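Local coordinates for protein cytochrome c-554 (Nitrosomonas europaea, PDB 1FT5) that carries electrons through its four covalently attached hemes during ammonia oxidation, accepting them directly from hydroxylamine oxidoreductase in the periplasm, at residues A136-Y141 / Y164-D169. Residues are numbered along the deposited sequence; the frame is centred on the assembly and turned at random.
With HEM (protoporphyrin IX containing Fe), chain H.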
ATOM      1  N   ALA A 136      -2.332   1.494  10.552  1.00 13.29           N
ATOM      2  CA  ALA A 136      -1.446   2.610  10.898  1.00 13.13           C
ATOM      3  C   ALA A 136      -1.800   3.926  10.190  1.00 12.95           C
ATOM      4  O   ALA A 136      -1.433   5.016  10.649  1.00 14.05           O
ATOM      5  CB  ALA A 136      -0.007   2.211  10.604  1.00 14.25           C
ATOM      6  N   CYS A 137      -2.508   3.823   9.047  1.00 13.98           N
ATOM      7  CA  CYS A 137      -2.965   5.020   8.365  1.00 12.88           C
ATOM      8  C   CYS A 137      -4.482   5.249   8.673  1.00 15.91           C
ATOM      9  O   CYS A 137      -4.886   6.359   9.045  1.00 16.45           O
ATOM     10  CB  CYS A 137      -2.826   4.921   6.876  1.00 15.13           C
ATOM     11  SG  CYS A 137      -1.072   4.792   6.449  1.00 12.77           S
ATOM     12  N   HIS A 138      -5.290   4.198   8.547  1.00 15.34           N
ATOM     13  CA  HIS A 138      -6.731   4.360   8.636  1.00 12.33           C
ATOM     14  C   HIS A 138      -7.332   4.422  10.033  1.00 14.46           C
ATOM     15  O   HIS A 138      -8.420   4.979  10.189  1.00 18.13           O
ATOM     16  CB  HIS A 138      -7.389   3.209   7.866  1.00 12.07           C
ATOM     17  CG  HIS A 138      -7.344   3.378   6.395  1.00 10.79           C
ATOM     18  ND1 HIS A 138      -8.368   3.985   5.712  1.00 12.08           N
ATOM     19  CD2 HIS A 138      -6.377   3.079   5.468  1.00 10.27           C
ATOM     20  CE1 HIS A 138      -8.020   4.059   4.420  1.00 14.75           C
ATOM     21  NE2 HIS A 138      -6.831   3.520   4.229  1.00 12.51           N
ATOM     22  N   LEU A 139      -6.630   3.885  11.005  1.00 12.09           N
ATOM     23  CA  LEU A 139      -7.184   3.839  12.380  1.00 14.72           C
ATOM     24  C   LEU A 139      -6.277   4.593  13.318  1.00 15.64           C
ATOM     25  O   LEU A 139      -6.303   4.368  14.547  1.00 16.13           O
ATOM     26  CB  LEU A 139      -7.312   2.363  12.825  1.00 14.65           C
ATOM     27  CG  LEU A 139      -8.411   1.611  12.107  1.00 13.48           C
ATOM     28  CD1 LEU A 139      -8.399   0.089  12.602  1.00 15.01           C
ATOM     29  CD2 LEU A 139      -9.758   2.214  12.395  1.00 16.97           C
ATOM     30  N   ASN A 140      -5.511   5.549  12.772  1.00 14.28           N
ATOM     31  CA  ASN A 140      -4.565   6.289  13.597  1.00 13.58           C
ATOM     32  C   ASN A 140      -5.190   7.594  14.012  1.00 12.86           C
ATOM     33  O   ASN A 140      -4.986   8.636  13.375  1.00 13.83           O
ATOM     34  CB  ASN A 140      -3.262   6.565  12.837  1.00 13.89           C
ATOM     35  CG  ASN A 140      -2.191   7.055  13.758  1.00 15.70           C
ATOM     36  OD1 ASN A 140      -1.856   6.354  14.711  1.00 22.79           O
ATOM     37  ND2 ASN A 140      -1.616   8.229  13.498  1.00 18.98           N
ATOM     38  N   TYR A 141      -6.026   7.499  15.059  1.00 14.25           N
ATOM     39  CA  TYR A 141      -6.682   8.694  15.614  1.00 16.61           C
ATOM     40  C   TYR A 141      -6.850   8.504  17.086  1.00 16.08           C
ATOM     41  O   TYR A 141      -6.757   7.399  17.594  1.00 16.94           O
ATOM     42  CB  TYR A 141      -8.034   9.034  14.949  1.00 17.42           C
ATOM     43  CG  TYR A 141      -9.027   7.925  14.856  1.00 17.02           C
ATOM     44  CD1 TYR A 141      -9.904   7.656  15.893  1.00 20.30           C
ATOM     45  CD2 TYR A 141      -9.095   7.167  13.696  1.00 20.42           C
ATOM     46  CE1 TYR A 141     -10.850   6.618  15.745  1.00 20.44           C
ATOM     47  CE2 TYR A 141      -9.984   6.178  13.553  1.00 25.19           C
ATOM     48  CZ  TYR A 141     -10.846   5.895  14.541  1.00 22.42           C
ATOM     49  OH  TYR A 141     -11.748   4.878  14.268  1.00 29.28           O
ATOM     50  N   TYR A 164     -15.807   7.403   7.120  1.00 17.30           N
ATOM     51  CA  TYR A 164     -14.375   7.142   7.421  1.00 16.29           C
ATOM     52  C   TYR A 164     -14.194   5.950   8.402  1.00 19.85           C
ATOM     53  O   TYR A 164     -13.068   5.695   8.881  1.00 21.09           O
ATOM     54  CB  TYR A 164     -13.711   8.412   7.976  1.00 15.23           C
ATOM     55  CG  TYR A 164     -13.744   9.561   7.028  1.00 17.20           C
ATOM     56  CD1 TYR A 164     -14.308  10.772   7.410  1.00 15.96           C
ATOM     57  CD2 TYR A 164     -13.255   9.462   5.729  1.00 14.30           C
ATOM     58  CE1 TYR A 164     -14.382  11.822   6.526  1.00 18.32           C
ATOM     59  CE2 TYR A 164     -13.322  10.494   4.840  1.00 15.88           C
ATOM     60  CZ  TYR A 164     -13.883  11.692   5.215  1.00 15.60           C
ATOM     61  OH  TYR A 164     -13.991  12.699   4.302  1.00 19.73           O
ATOM     62  N   THR A 165     -15.290   5.249   8.754  1.00 16.22           N
ATOM     63  CA  THR A 165     -15.185   4.080   9.592  1.00 17.74           C
ATOM     64  C   THR A 165     -14.449   3.010   8.733  1.00 16.38           C
ATOM     65  O   THR A 165     -14.791   2.789   7.541  1.00 21.29           O
ATOM     66  CB  THR A 165     -16.576   3.556   9.946  1.00 22.67           C
ATOM     67  OG1 THR A 165     -17.317   4.639  10.538  1.00 24.20           O
ATOM     68  CG2 THR A 165     -16.471   2.376  10.905  1.00 18.82           C
ATOM     69  N   PHE A 166     -13.513   2.337   9.381  1.00 16.29           N
ATOM     70  CA  PHE A 166     -12.652   1.392   8.698  1.00 16.82           C
ATOM     71  C   PHE A 166     -12.724   0.023   9.275  1.00 16.52           C
ATOM     72  O   PHE A 166     -12.422  -0.172  10.447  1.00 20.05           O
ATOM     73  CB  PHE A 166     -11.185   1.861   8.754  1.00 16.31           C
ATOM     74  CG  PHE A 166     -10.231   0.934   8.011  1.00 15.58           C
ATOM     75  CD1 PHE A 166     -10.081   1.072   6.632  1.00 14.56           C
ATOM     76  CD2 PHE A 166      -9.508  -0.031   8.699  1.00 16.49           C
ATOM     77  CE1 PHE A 166      -9.190   0.245   5.928  1.00 13.99           C
ATOM     78  CE2 PHE A 166      -8.597  -0.880   7.973  1.00 18.02           C
ATOM     79  CZ  PHE A 166      -8.465  -0.702   6.595  1.00 16.63           C
ATOM     80  N   LYS A 167     -13.074  -0.936   8.433  1.00 16.33           N
ATOM     81  CA  LYS A 167     -13.169  -2.311   8.905  1.00 16.89           C
ATOM     82  C   LYS A 167     -12.298  -3.116   7.927  1.00 16.82           C
ATOM     83  O   LYS A 167     -12.657  -3.280   6.760  1.00 17.56           O
ATOM     84  CB  LYS A 167     -14.615  -2.797   8.799  1.00 21.43           C
ATOM     85  CG  LYS A 167     -15.557  -1.880   9.546  1.00 29.25           C
ATOM     86  CD  LYS A 167     -15.537  -2.244  10.998  1.00 34.84           C
ATOM     87  CE  LYS A 167     -16.118  -1.121  11.868  1.00 36.51           C
ATOM     88  NZ  LYS A 167     -16.653  -1.686  13.153  1.00 40.58           N
ATOM     89  N   PHE A 168     -11.160  -3.579   8.416  1.00 16.44           N
ATOM     90  CA  PHE A 168     -10.240  -4.264   7.525  1.00 19.54           C
ATOM     91  C   PHE A 168     -10.852  -5.383   6.696  1.00 16.06           C
ATOM     92  O   PHE A 168     -10.648  -5.428   5.479  1.00 15.37           O
ATOM     93  CB  PHE A 168      -9.078  -4.834   8.322  1.00 17.33           C
ATOM     94  CG  PHE A 168      -8.140  -5.646   7.472  1.00 14.04           C
ATOM     95  CD1 PHE A 168      -7.246  -5.041   6.611  1.00 17.43           C
ATOM     96  CD2 PHE A 168      -8.144  -7.050   7.573  1.00 18.50           C
ATOM     97  CE1 PHE A 168      -6.353  -5.805   5.849  1.00 18.25           C
ATOM     98  CE2 PHE A 168      -7.260  -7.795   6.835  1.00 17.94           C
ATOM     99  CZ  PHE A 168      -6.354  -7.183   5.961  1.00 17.03           C
ATOM    100  N   ASP A 169     -11.594  -6.269   7.344  1.00 17.47           N
ATOM    101  CA  ASP A 169     -12.086  -7.422   6.607  1.00 21.33           C
ATOM    102  C   ASP A 169     -13.001  -7.051   5.461  1.00 21.72           C
ATOM    103  O   ASP A 169     -13.180  -7.833   4.520  1.00 23.65           O
ATOM    104  CB  ASP A 169     -12.810  -8.385   7.561  1.00 23.74           C
ATOM    105  CG  ASP A 169     -11.870  -9.176   8.460  1.00 25.58           C
ATOM    106  OD1 ASP A 169     -10.621  -9.138   8.365  1.00 24.03           O
ATOM    107  OD2 ASP A 169     -12.409  -9.889   9.326  1.00 34.08           O
TER
HETATM  108  CHA HEM H 216      -8.024   5.483   0.941  1.00 13.16           C
HETATM  109  CHB HEM H 216      -8.412   0.810   2.176  1.00 15.08           C
HETATM  110  CHC HEM H 216      -3.685   0.881   3.379  1.00 10.76           C
HETATM  111  CHD HEM H 216      -3.830   5.755   3.245  1.00 10.77           C
HETATM  112  C1A HEM H 216      -8.498   4.188   1.093  1.00 13.27           C
HETATM  113  C2A HEM H 216      -9.828   3.763   0.725  1.00 12.92           C
HETATM  114  C3A HEM H 216      -9.944   2.474   1.129  1.00 13.73           C
HETATM  115  C4A HEM H 216      -8.684   2.088   1.693  1.00 14.84           C
HETATM  116  CMA HEM H 216     -11.202   1.555   1.032  1.00 15.01           C
HETATM  117  CAA HEM H 216     -10.872   4.570   0.093  1.00 13.78           C
HETATM  118  CBA HEM H 216     -10.785   4.512  -1.401  1.00 17.20           C
HETATM  119  CGA HEM H 216     -11.789   5.365  -2.161  1.00 24.21           C
HETATM  120  O1A HEM H 216     -12.595   6.120  -1.526  1.00 23.17           O
HETATM  121  O2A HEM H 216     -11.759   5.295  -3.386  1.00 21.26           O
HETATM  122  C1B HEM H 216      -7.144   0.421   2.662  1.00 12.25           C
HETATM  123  C2B HEM H 216      -6.783  -0.916   3.025  1.00 12.63           C
HETATM  124  C3B HEM H 216      -5.402  -0.925   3.254  1.00 13.09           C
HETATM  125  C4B HEM H 216      -4.966   0.460   3.073  1.00 11.40           C
HETATM  126  CMB HEM H 216      -7.777  -2.108   3.139  1.00 15.04           C
HETATM  127  CAB HEM H 216      -4.504  -2.068   3.658  1.00 14.93           C
HETATM  128  CBB HEM H 216      -4.660  -3.296   2.772  1.00 16.15           C
HETATM  129  C1C HEM H 216      -3.354   2.226   3.466  1.00 12.13           C
HETATM  130  C2C HEM H 216      -2.083   2.621   3.981  1.00 11.59           C
HETATM  131  C3C HEM H 216      -2.143   4.003   4.045  1.00 10.84           C
HETATM  132  C4C HEM H 216      -3.419   4.404   3.484  1.00 13.35           C
HETATM  133  CMC HEM H 216      -0.969   1.682   4.411  1.00 11.65           C
HETATM  134  CAC HEM H 216      -1.099   5.018   4.612  1.00 12.13           C
HETATM  135  CBC HEM H 216       0.351   4.913   4.024  1.00 11.73           C
HETATM  136  C1D HEM H 216      -5.016   6.094   2.560  1.00 11.49           C
HETATM  137  C2D HEM H 216      -5.331   7.393   2.135  1.00 10.64           C
HETATM  138  C3D HEM H 216      -6.457   7.321   1.416  1.00 11.61           C
HETATM  139  C4D HEM H 216      -6.838   5.943   1.450  1.00 11.84           C
HETATM  140  CMD HEM H 216      -4.511   8.668   2.443  1.00 11.85           C
HETATM  141  CAD HEM H 216      -7.077   8.505   0.689  1.00 14.22           C
HETATM  142  CBD HEM H 216      -6.369   8.994  -0.578  1.00 15.75           C
HETATM  143  CGD HEM H 216      -6.923  10.265  -1.052  1.00 18.58           C
HETATM  144  O1D HEM H 216      -8.057  10.296  -1.504  1.00 19.04           O
HETATM  145  O2D HEM H 216      -6.202  11.249  -0.953  1.00 22.31           O
HETATM  146  NA  HEM H 216      -7.821   3.154   1.681  1.00 11.13           N
HETATM  147  NB  HEM H 216      -6.047   1.314   2.693  1.00 13.26           N
HETATM  148  NC  HEM H 216      -4.172   3.301   3.148  1.00 11.76           N
HETATM  149  ND  HEM H 216      -5.952   5.202   2.155  1.00 11.52           N
HETATM  150 FE   HEM H 216      -6.003   3.233   2.398  1.00 12.46          FE
HETATM  151  O   HOH W   1     -10.773   5.036   6.497  1.00 20.12           O
HETATM  152  O   HOH W   2     -12.993   3.237  12.038  1.00 23.21           O
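F166 lays one face of its phenyl ring against the axial imidazole of H138 in an offset stack, the centroids 4.5 Å apart and the planes tilted by 22°. F166 CD1 comes to 3.5 Å from H138 ND1, while H138 CB stands over the phenyl face in a CH-pi contact, 3.7 Å from the F166 ring centroid. A chi1 of -178° swings the phenyl ring of F166 away from its own backbone N and sets CZ 3.8 Å from the methyl carbon CMB of HEM. H138 NE2 binds the heme iron at 2.0 Å, H27 supplying the other axial nitrogen, and the thioether of C137 SG ties the same heme covalently; this is the Cys-His end of a c-type heme attachment site. Beside the stack L139 extends the apolar patch, its CD2 3.9 Å from F166 CB. Cut back to an alanine, F166 would probably leave one face of the H138 imidazole without its stacking partner and open a gap beside the heme methyl. Away from the heme the contact is looser and bridged by water. H138 ND1 donates in its ring plane to one water at 2.7 Å, which bonds weakly on to Y164 O; with iron ligation and the stack, this is likely to hold the ring's rotation. A second water links Y141 OH with F166 N. The contact sits where helix 131-138 ends, facing the loop that leads into helix 168-171; F166 also touches C134, one turn before H138, and F168 packs on E131 and C134.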